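Local atomic coordinates of acetyl xylan esterase (Paenibacillus sp. R4, PDB entry 6AGQ), a protein that probably hydrolyses acetyl esters of xylan and similar acetylated substrates, as a cold-active esterase of the alpha/beta-hydrolase clan. Residues 145-155 / 242-253; 255-264 / 284-292. All blocks are in the same frame, centred on the assembly; numbering follows the deposited sequence.

Contact 1 (145-155 / 242-253); sequences GILDPASYYYK and QEEQVYRTLSYF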
loop_
_atom_site.group_PDB
_atom_site.type_symbol
_atom_site.label_atom_id
_atom_site.label_comp_id
_atom_site.label_asym_id
_atom_site.label_seq_id
_atom_site.Cartn_x
_atom_site.Cartn_y
_atom_site.Cartn_z
ATOM N N GLY A 145 -29.595 4.935 -14.749
ATOM C CA GLY A 145 -30.330 5.810 -15.682
ATOM C C GLY A 145 -29.480 6.896 -16.313
ATOM O O GLY A 145 -30.002 7.937 -16.735
ATOM N N ILE A 146 -28.181 6.652 -16.418
ATOM C CA ILE A 146 -27.227 7.678 -16.861
ATOM C C ILE A 146 -27.369 8.148 -18.300
ATOM O O ILE A 146 -26.943 9.276 -18.628
ATOM C CB ILE A 146 -25.780 7.312 -16.564
ATOM C CG1 ILE A 146 -24.911 8.594 -16.523
ATOM C CG2 ILE A 146 -25.252 6.252 -17.520
ATOM C CD1 ILE A 146 -23.598 8.356 -15.821
ATOM N N LEU A 147 -28.004 7.334 -19.149
ATOM C CA LEU A 147 -28.275 7.739 -20.534
ATOM C C LEU A 147 -29.451 8.668 -20.830
ATOM O O LEU A 147 -29.550 9.164 -21.952
ATOM C CB LEU A 147 -28.321 6.509 -21.428
ATOM C CG LEU A 147 -26.963 5.778 -21.425
ATOM C CD1 LEU A 147 -27.079 4.508 -22.283
ATOM C CD2 LEU A 147 -25.800 6.663 -21.903
ATOM N N ASP A 148 -30.291 8.967 -19.845
ATOM C CA ASP A 148 -31.403 9.886 -20.030
ATOM C C ASP A 148 -31.688 10.645 -18.721
ATOM O O ASP A 148 -32.006 10.006 -17.746
ATOM C CB ASP A 148 -32.631 9.070 -20.469
ATOM C CG ASP A 148 -33.913 9.934 -20.704
ATOM O OD1 ASP A 148 -33.871 11.206 -20.748
ATOM O OD2 ASP A 148 -34.997 9.310 -20.849
ATOM N N PRO A 149 -31.639 12.004 -18.720
ATOM C CA PRO A 149 -31.873 12.701 -17.456
ATOM C C PRO A 149 -33.276 12.466 -16.846
ATOM O O PRO A 149 -33.413 12.569 -15.648
ATOM C CB PRO A 149 -31.671 14.190 -17.793
ATOM C CG PRO A 149 -31.747 14.274 -19.269
ATOM C CD PRO A 149 -31.329 12.942 -19.816
ATOM N N ALA A 150 -34.278 12.190 -17.666
ATOM C CA ALA A 150 -35.625 11.910 -17.188
ATOM C C ALA A 150 -35.676 10.717 -16.243
ATOM O O ALA A 150 -36.531 10.706 -15.368
ATOM C CB ALA A 150 -36.588 11.671 -18.355
ATOM N N SER A 151 -34.768 9.744 -16.406
ATOM C CA SER A 151 -34.764 8.535 -15.542
ATOM C C SER A 151 -33.516 8.389 -14.648
ATOM O O SER A 151 -33.331 7.357 -13.979
ATOM C CB SER A 151 -34.915 7.280 -16.441
ATOM O OG SER A 151 -33.773 7.136 -17.269
ATOM N N TYR A 152 -32.667 9.430 -14.616
ATOM C CA TYR A 152 -31.417 9.352 -13.900
ATOM C C TYR A 152 -31.600 9.381 -12.358
ATOM O O TYR A 152 -32.344 10.222 -11.863
ATOM C CB TYR A 152 -30.504 10.459 -14.356
ATOM C CG TYR A 152 -29.159 10.485 -13.640
ATOM C CD1 TYR A 152 -28.277 9.438 -13.804
ATOM C CD2 TYR A 152 -28.788 11.571 -12.804
ATOM C CE1 TYR A 152 -27.060 9.451 -13.189
ATOM C CE2 TYR A 152 -27.561 11.580 -12.152
ATOM C CZ TYR A 152 -26.704 10.497 -12.334
ATOM O OH TYR A 152 -25.452 10.456 -11.727
ATOM N N TYR A 153 -30.906 8.483 -11.627
ATOM C CA TYR A 153 -30.958 8.438 -10.132
ATOM C C TYR A 153 -31.173 9.769 -9.381
ATOM O O TYR A 153 -32.068 9.912 -8.509
ATOM C CB TYR A 153 -29.661 7.829 -9.614
ATOM C CG TYR A 153 -29.569 7.695 -8.130
ATOM C CD1 TYR A 153 -30.315 6.712 -7.457
ATOM C CD2 TYR A 153 -28.775 8.524 -7.411
ATOM C CE1 TYR A 153 -30.253 6.566 -6.081
ATOM C CE2 TYR A 153 -28.701 8.412 -6.040
ATOM C CZ TYR A 153 -29.456 7.432 -5.374
ATOM O OH TYR A 153 -29.386 7.315 -4.026
ATOM N N TYR A 154 -30.402 10.782 -9.747
ATOM C CA TYR A 154 -30.438 12.016 -8.970
ATOM C C TYR A 154 -31.628 12.867 -9.276
ATOM O O TYR A 154 -31.850 13.840 -8.528
ATOM C CB TYR A 154 -29.104 12.814 -8.958
ATOM C CG TYR A 154 -28.033 12.216 -8.023
ATOM C CD1 TYR A 154 -28.103 12.388 -6.624
ATOM C CD2 TYR A 154 -26.923 11.539 -8.552
ATOM C CE1 TYR A 154 -27.157 11.825 -5.768
ATOM C CE2 TYR A 154 -25.934 11.017 -7.723
ATOM C CZ TYR A 154 -26.050 11.145 -6.339
ATOM O OH TYR A 154 -25.087 10.626 -5.543
ATOM N N LYS A 155 -32.449 12.516 -10.272
ATOM C CA LYS A 155 -33.647 13.304 -10.473
ATOM C C LYS A 155 -34.601 13.183 -9.276
ATOM O O LYS A 155 -34.917 14.161 -8.663
ATOM C CB LYS A 155 -34.377 12.958 -11.755
ATOM C CG LYS A 155 -35.537 13.895 -12.036
ATOM C CD LYS A 155 -36.342 13.471 -13.274
ATOM C CE LYS A 155 -37.632 12.818 -12.899
ATOM N NZ LYS A 155 -38.262 12.266 -14.122
ATOM N N GLN A 242 -20.523 7.202 -26.483
ATOM C CA GLN A 242 -21.696 7.807 -25.882
ATOM C C GLN A 242 -21.309 8.839 -24.841
ATOM O O GLN A 242 -22.153 9.225 -24.029
ATOM C CB GLN A 242 -22.614 6.761 -25.282
ATOM C CG GLN A 242 -22.927 5.562 -26.174
ATOM C CD GLN A 242 -23.731 4.520 -25.457
ATOM O OE1 GLN A 242 -24.836 4.784 -25.012
ATOM N NE2 GLN A 242 -23.181 3.336 -25.328
ATOM N N GLU A 243 -20.076 9.339 -24.890
ATOM C CA GLU A 243 -19.631 10.285 -23.863
ATOM C C GLU A 243 -20.507 11.508 -23.848
ATOM O O GLU A 243 -20.683 12.126 -22.794
ATOM C CB GLU A 243 -18.151 10.716 -24.005
ATOM C CG GLU A 243 -17.758 11.587 -25.237
ATOM C CD GLU A 243 -18.062 13.113 -25.190
ATOM O OE1 GLU A 243 -18.134 13.737 -26.288
ATOM O OE2 GLU A 243 -18.217 13.717 -24.099
ATOM N N GLU A 244 -21.016 11.889 -25.024
ATOM C CA GLU A 244 -21.778 13.141 -25.165
ATOM C C GLU A 244 -23.116 13.037 -24.400
ATOM O O GLU A 244 -23.409 13.833 -23.558
ATOM C CB GLU A 244 -21.996 13.468 -26.657
ATOM C CG GLU A 244 -22.374 14.909 -26.943
ATOM C CD GLU A 244 -22.998 15.118 -28.334
ATOM O OE1 GLU A 244 -24.179 15.508 -28.375
ATOM O OE2 GLU A 244 -22.328 14.882 -29.378
ATOM N N GLN A 245 -23.882 11.996 -24.666
ATOM C CA GLN A 245 -25.055 11.669 -23.858
ATOM C C GLN A 245 -24.719 11.533 -22.366
ATOM O O GLN A 245 -25.427 12.093 -21.531
ATOM C CB GLN A 245 -25.772 10.430 -24.402
ATOM C CG GLN A 245 -27.164 10.140 -23.822
ATOM C CD GLN A 245 -28.080 11.354 -23.800
ATOM O OE1 GLN A 245 -28.490 11.821 -24.859
ATOM N NE2 GLN A 245 -28.389 11.898 -22.578
ATOM N N VAL A 246 -23.637 10.864 -22.007
ATOM C CA VAL A 246 -23.318 10.717 -20.567
ATOM C C VAL A 246 -23.179 12.092 -19.880
ATOM O O VAL A 246 -23.868 12.336 -18.899
ATOM C CB VAL A 246 -22.098 9.824 -20.312
ATOM C CG1 VAL A 246 -21.674 9.883 -18.857
ATOM C CG2 VAL A 246 -22.393 8.383 -20.673
ATOM N N TYR A 247 -22.386 13.023 -20.441
ATOM C CA TYR A 247 -22.156 14.312 -19.796
ATOM C C TYR A 247 -23.304 15.284 -20.004
ATOM O O TYR A 247 -23.493 16.187 -19.180
ATOM C CB TYR A 247 -20.797 14.926 -20.190
ATOM C CG TYR A 247 -19.634 14.091 -19.654
ATOM C CD1 TYR A 247 -19.416 13.968 -18.283
ATOM C CD2 TYR A 247 -18.807 13.366 -20.492
ATOM C CE1 TYR A 247 -18.388 13.194 -17.768
ATOM C CE2 TYR A 247 -17.776 12.574 -19.982
ATOM C CZ TYR A 247 -17.551 12.522 -18.639
ATOM O OH TYR A 247 -16.547 11.720 -18.112
ATOM N N ARG A 248 -24.074 15.148 -21.072
ATOM C CA ARG A 248 -25.305 15.951 -21.173
ATOM C C ARG A 248 -26.357 15.499 -20.126
ATOM O O ARG A 248 -26.992 16.330 -19.532
ATOM C CB ARG A 248 -25.874 15.947 -22.593
ATOM C CG ARG A 248 -27.311 16.457 -22.674
ATOM C CD ARG A 248 -27.744 16.672 -24.105
ATOM N NE ARG A 248 -27.864 15.390 -24.808
ATOM C CZ ARG A 248 -27.022 14.919 -25.739
ATOM N NH1 ARG A 248 -27.266 13.731 -26.297
ATOM N NH2 ARG A 248 -25.944 15.608 -26.126
ATOM N N THR A 249 -26.505 14.196 -19.868
ATOM C CA THR A 249 -27.346 13.711 -18.725
ATOM C C THR A 249 -26.912 14.383 -17.433
ATOM O O THR A 249 -27.744 14.934 -16.729
ATOM C CB THR A 249 -27.269 12.180 -18.526
ATOM O OG1 THR A 249 -27.812 11.550 -19.662
ATOM C CG2 THR A 249 -28.039 11.666 -17.277
ATOM N N LEU A 250 -25.615 14.371 -17.158
ATOM C CA LEU A 250 -25.084 14.837 -15.874
ATOM C C LEU A 250 -25.134 16.362 -15.696
ATOM O O LEU A 250 -25.200 16.871 -14.529
ATOM C CB LEU A 250 -23.661 14.289 -15.674
ATOM C CG LEU A 250 -23.544 12.732 -15.544
ATOM C CD1 LEU A 250 -22.095 12.218 -15.604
ATOM C CD2 LEU A 250 -24.165 12.240 -14.266
ATOM N N SER A 251 -25.142 17.103 -16.829
ATOM C CA SER A 251 -25.191 18.570 -16.765
ATOM C C SER A 251 -26.459 19.149 -16.054
ATOM O O SER A 251 -26.397 20.156 -15.362
ATOM C CB SER A 251 -25.050 19.146 -18.213
ATOM O OG SER A 251 -26.250 18.829 -18.985
ATOM N N TYR A 252 -27.591 18.484 -16.215
ATOM C CA TYR A 252 -28.842 18.820 -15.496
ATOM C C TYR A 252 -28.736 18.744 -13.983
ATOM O O TYR A 252 -29.530 19.383 -13.292
ATOM C CB TYR A 252 -29.995 17.926 -15.959
ATOM C CG TYR A 252 -30.392 18.190 -17.397
ATOM C CD1 TYR A 252 -31.307 19.205 -17.717
ATOM C CD2 TYR A 252 -29.850 17.443 -18.438
ATOM C CE1 TYR A 252 -31.664 19.449 -19.042
ATOM C CE2 TYR A 252 -30.210 17.679 -19.757
ATOM C CZ TYR A 252 -31.105 18.674 -20.055
ATOM O OH TYR A 252 -31.427 18.921 -21.384
ATOM N N PHE A 253 -27.744 18.006 -13.486
ATOM C CA PHE A 253 -27.575 17.758 -12.062
ATOM C C PHE A 253 -26.291 18.369 -11.508
ATOM O O PHE A 253 -25.949 18.185 -10.311
ATOM C CB PHE A 253 -27.615 16.247 -11.816
ATOM C CG PHE A 253 -28.736 15.616 -12.448
ATOM C CD1 PHE A 253 -29.976 15.621 -11.825
ATOM C CD2 PHE A 253 -28.613 15.052 -13.708
ATOM C CE1 PHE A 253 -31.081 15.110 -12.473
ATOM C CE2 PHE A 253 -29.707 14.565 -14.366
ATOM C CZ PHE A 253 -30.925 14.544 -13.723
#
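Thr249 reaches across to the turn at Ile146 and donates its hydroxyl OG1 to Ile146 O over a short 2.6 Å, from a position tilted out of the carbonyl plane. The same OG1 accepts NE2 of Gln245 at 3.0 Å, so a buried hydroxyl is both donor and acceptor. Gln245 can serve it because its chain folds at chi2 (48°) toward the next turn of helix 243-251, placing Thr249 OG1 in the plane of the amide. The other end of that amide, OE1, accepts from NH1 of Arg248, which is also salt-bridged to Glu244. Replacing Gln245 by an alanine is likely to leave Thr249 OG1 without this donor and Arg248 NH1 without this acceptor, the guanidinium then relying more on Glu244.

The tight packing continues beyond Thr249, round Phe253. The Phe253 ring has Tyr152 CD2 over one face, 3.5 Å from its CE2, and CB of its neighbour Tyr252 over the opposite face, while Pro149 O meets its edge. The Tyr152 and Phe253 planes meet obliquely, at 49°. Tyr152 also rests on Leu250, whose CD2 approaches its CZ to 3.6 Å, and its hydroxyl is tied to Met142. Ile146 CD1 spans Val246 and Leu250, with Trp232 of helix 226-236 alongside.

Toward the start of helix 243-251 the fit slackens: Leu147, itself partly exposed, still packs CD2 on Val246 CG2, but its CD1 lies 3.5 Å from OE1 of the partly exposed Gln242, and Glu244 and Arg248 form their ion pair on the outer side. The contact joins the segment leading into helix 153-170 to helix 243-251, one of the helices inserted between strands 203-207 and 265-271, the place where alpha/beta-hydrolases commonly carry their cap or lid.

Contact 2 (255-264 / 284-292); sequences GMNMASRIKA and AAYNHLAGP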
loop_
_atom_site.group_PDB
_atom_site.type_symbol
_atom_site.label_atom_id
_atom_site.label_comp_id
_atom_site.label_asym_id
_atom_site.label_seq_id
_atom_site.Cartn_x
_atom_site.Cartn_y
_atom_site.Cartn_z
ATOM N N GLY A 255 -23.722 20.686 -9.873
ATOM C CA GLY A 255 -23.715 21.778 -8.890
ATOM C C GLY A 255 -23.207 23.130 -9.399
ATOM O O GLY A 255 -23.650 24.164 -8.936
ATOM N N MET A 256 -22.282 23.122 -10.336
ATOM C CA MET A 256 -21.849 24.350 -11.007
ATOM C C MET A 256 -23.006 25.082 -11.746
ATOM O O MET A 256 -23.170 26.303 -11.653
ATOM C CB MET A 256 -20.754 23.961 -11.981
ATOM C CG MET A 256 -20.190 25.069 -12.854
ATOM S SD MET A 256 -18.805 24.340 -13.738
ATOM C CE MET A 256 -19.580 23.546 -15.150
ATOM N N ASN A 257 -23.834 24.332 -12.459
ATOM C CA ASN A 257 -25.053 24.901 -13.029
ATOM C C ASN A 257 -26.110 25.293 -11.989
ATOM O O ASN A 257 -26.812 26.284 -12.227
ATOM C CB ASN A 257 -25.668 23.936 -14.064
ATOM C CG ASN A 257 -24.742 23.678 -15.211
ATOM O OD1 ASN A 257 -24.001 24.576 -15.651
ATOM N ND2 ASN A 257 -24.763 22.453 -15.718
ATOM N N MET A 258 -26.298 24.489 -10.898
ATOM C CA MET A 258 -27.154 24.926 -9.778
ATOM C C MET A 258 -26.683 26.230 -9.117
ATOM O O MET A 258 -27.506 27.135 -8.831
ATOM C CB MET A 258 -27.203 23.866 -8.643
ATOM C CG MET A 258 -27.743 22.529 -9.064
ATOM S SD MET A 258 -29.385 22.758 -9.687
ATOM C CE MET A 258 -29.621 21.097 -10.341
ATOM N N ALA A 259 -25.373 26.315 -8.859
ATOM C CA ALA A 259 -24.734 27.539 -8.244
ATOM C C ALA A 259 -25.098 28.836 -8.944
ATOM O O ALA A 259 -25.278 29.865 -8.322
ATOM C CB ALA A 259 -23.216 27.426 -8.236
ATOM N N SER A 260 -25.248 28.744 -10.255
ATOM C CA SER A 260 -25.599 29.898 -11.102
ATOM C C SER A 260 -27.035 30.433 -10.816
ATOM O O SER A 260 -27.369 31.533 -11.197
ATOM C CB SER A 260 -25.449 29.439 -12.555
ATOM O OG SER A 260 -26.317 30.131 -13.376
ATOM N N ARG A 261 -27.890 29.617 -10.184
ATOM C CA ARG A 261 -29.261 30.035 -9.811
ATOM C C ARG A 261 -29.505 30.243 -8.309
ATOM O O ARG A 261 -30.622 30.521 -7.946
ATOM C CB ARG A 261 -30.264 29.027 -10.378
ATOM C CG ARG A 261 -30.291 29.021 -11.904
ATOM C CD ARG A 261 -30.110 27.623 -12.432
ATOM N NE ARG A 261 -30.424 27.562 -13.842
ATOM C CZ ARG A 261 -29.563 27.358 -14.839
ATOM N NH1 ARG A 261 -28.268 27.179 -14.618
ATOM N NH2 ARG A 261 -30.023 27.304 -16.099
ATOM N N ILE A 262 -28.480 30.073 -7.465
ATOM C CA ILE A 262 -28.535 30.310 -6.024
ATOM C C ILE A 262 -28.421 31.782 -5.702
ATOM O O ILE A 262 -27.419 32.408 -6.074
ATOM C CB ILE A 262 -27.393 29.563 -5.276
ATOM C CG1 ILE A 262 -27.541 28.048 -5.484
ATOM C CG2 ILE A 262 -27.386 29.897 -3.788
ATOM C CD1 ILE A 262 -26.451 27.200 -4.915
ATOM N N LYS A 263 -29.420 32.324 -5.006
ATOM C CA LYS A 263 -29.396 33.735 -4.466
ATOM C C LYS A 263 -29.214 33.839 -2.950
ATOM O O LYS A 263 -28.927 34.921 -2.415
ATOM C CB LYS A 263 -30.695 34.483 -4.798
ATOM C CG LYS A 263 -30.809 35.020 -6.217
ATOM C CD LYS A 263 -31.739 34.191 -7.106
ATOM C CE LYS A 263 -32.526 35.060 -8.100
ATOM N NZ LYS A 263 -31.636 35.997 -8.843
ATOM N N ALA A 264 -29.446 32.722 -2.267
ATOM C CA ALA A 264 -29.012 32.510 -0.910
ATOM C C ALA A 264 -27.559 32.918 -0.698
ATOM O O ALA A 264 -26.738 32.805 -1.581
ATOM C CB ALA A 264 -29.237 31.008 -0.493
ATOM N N ALA A 284 -15.068 25.869 -9.018
ATOM C CA ALA A 284 -15.889 26.080 -10.179
ATOM C C ALA A 284 -17.355 26.399 -9.893
ATOM O O ALA A 284 -17.933 27.304 -10.539
ATOM C CB ALA A 284 -15.799 24.856 -11.089
ATOM N N ALA A 285 -17.995 25.634 -9.002
ATOM C CA ALA A 285 -19.341 26.015 -8.504
ATOM C C ALA A 285 -19.331 27.328 -7.654
ATOM O O ALA A 285 -20.112 28.246 -7.953
ATOM C CB ALA A 285 -20.008 24.854 -7.712
ATOM N N TYR A 286 -18.456 27.423 -6.642
ATOM C CA TYR A 286 -18.278 28.668 -5.812
ATOM C C TYR A 286 -18.175 29.931 -6.683
ATOM O O TYR A 286 -18.855 30.906 -6.457
ATOM C CB TYR A 286 -17.008 28.552 -4.924
ATOM C CG TYR A 286 -16.749 29.757 -4.027
ATOM C CD1 TYR A 286 -17.541 29.962 -2.915
ATOM C CD2 TYR A 286 -15.750 30.700 -4.308
ATOM C CE1 TYR A 286 -17.372 31.030 -2.099
ATOM C CE2 TYR A 286 -15.564 31.802 -3.479
ATOM C CZ TYR A 286 -16.391 31.953 -2.361
ATOM O OH TYR A 286 -16.325 33.003 -1.429
ATOM N N ASN A 287 -17.413 29.871 -7.751
ATOM C CA ASN A 287 -17.196 31.067 -8.599
ATOM C C ASN A 287 -18.370 31.414 -9.526
ATOM O O ASN A 287 -18.347 32.470 -10.168
ATOM C CB ASN A 287 -15.886 30.918 -9.408
ATOM C CG ASN A 287 -14.667 31.083 -8.548
ATOM O OD1 ASN A 287 -14.703 31.824 -7.583
ATOM N ND2 ASN A 287 -13.594 30.379 -8.865
ATOM N N HIS A 288 -19.382 30.550 -9.574
ATOM C CA HIS A 288 -20.653 30.795 -10.250
ATOM C C HIS A 288 -21.842 31.146 -9.347
ATOM O O HIS A 288 -22.892 31.464 -9.822
ATOM C CB HIS A 288 -21.029 29.547 -11.111
ATOM C CG HIS A 288 -20.357 29.523 -12.440
ATOM N ND1 HIS A 288 -19.319 28.664 -12.733
ATOM C CD2 HIS A 288 -20.542 30.287 -13.547
ATOM C CE1 HIS A 288 -18.920 28.869 -13.973
ATOM N NE2 HIS A 288 -19.640 29.850 -14.489
ATOM N N LEU A 289 -21.687 31.102 -8.047
ATOM C CA LEU A 289 -22.764 31.510 -7.127
ATOM C C LEU A 289 -23.197 32.922 -7.484
ATOM O O LEU A 289 -22.355 33.755 -7.762
ATOM C CB LEU A 289 -22.276 31.454 -5.691
ATOM C CG LEU A 289 -21.992 30.032 -5.148
ATOM C CD1 LEU A 289 -21.326 30.138 -3.813
ATOM C CD2 LEU A 289 -23.260 29.201 -4.994
ATOM N N ALA A 290 -24.496 33.153 -7.541
ATOM C CA ALA A 290 -25.032 34.449 -7.900
ATOM C C ALA A 290 -25.120 35.378 -6.648
ATOM O O ALA A 290 -24.957 36.599 -6.777
ATOM C CB ALA A 290 -26.401 34.286 -8.577
ATOM N N GLY A 291 -25.316 34.823 -5.448
ATOM C CA GLY A 291 -25.534 35.673 -4.248
ATOM C C GLY A 291 -24.260 35.863 -3.451
ATOM O O GLY A 291 -23.249 35.303 -3.800
ATOM N N PRO A 292 -24.317 36.571 -2.313
ATOM C CA PRO A 292 -23.144 36.661 -1.418
ATOM C C PRO A 292 -22.594 35.327 -0.964
ATOM O O PRO A 292 -23.352 34.372 -0.771
ATOM C CB PRO A 292 -23.683 37.409 -0.185
ATOM C CG PRO A 292 -25.022 37.963 -0.607
ATOM C CD PRO A 292 -25.542 37.068 -1.677
HETATM O O HOH W 1 -24.524 32.473 -2.866
#
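The beta-alpha-beta unit of strand 265-271, helix 279-286 and strand 293-298 is closed here, as Ala259 and Ile262 on the approach to the first strand meet Leu289, Ala290 and Gly291 on the approach to the second. Ala290 N is shared between Ala259 O and Ile262 O in two weak hydrogen bonds, the latter of 3.4 Å, and Gly291 N adds a third weak bond to Ile262 O. Two CA-H...O contacts supplement them: Leu289 CA comes to 3.2 Å from Ala259 O, and Ser260 CA to 3.4 Å from His288 O. Gly291 suits its place, since a CB there would run into Lys263 O.

Beside this backbone pairing, alanines pack among larger apolar side chains. Ala259 CB touches both Ala285 and Leu289 CD2, the latter 3.7 Å away, and Ile262 lies side by side with Leu289, their methyls CD1 and CD2 meeting; Leu192 of helix 186-197 packs on Ile262 and Ala285. Met256, whose chi1 of 177° turns CG away from the backbone N, extends past helix 279-286, bringing CG to 3.7 Å from His288 ND1 and SD near Ala284 CB. The imidazole is held by its ND1-H, which donates to Ala284 O at 2.9 Å, almost in the ring plane.

Where the segments enter the sheet, a water donates to both Ala264 O (2.6 Å) and Pro292 O. As the direct backbone bonds across the contact are all weak, it probably depends as much on close apolar packing and the bridging water.

Overall arrangement
Contact 1 is the more buried of the two and lies farther from the centre of the chain; contact 2 is only partly buried, yet flanks the entry to the central sheet. They share no helix, but helix 243-251 of contact 1 leads directly into helix 255-259 of contact 2, and Asn257 ND2 probably bonds Ser251 O, while Met258 CE packs against Tyr252 O. The side chains of Leu250 and Met256 lie about 5 and 6 Å from a zinc ion. The two chemistries differ: aromatic rings and a threonine hydroxyl that both donates and accepts join the approach to helix 153-170 to helix 243-251, whereas small residues, weak backbone bonds and water join neighbouring strand approaches in 255-264/284-292.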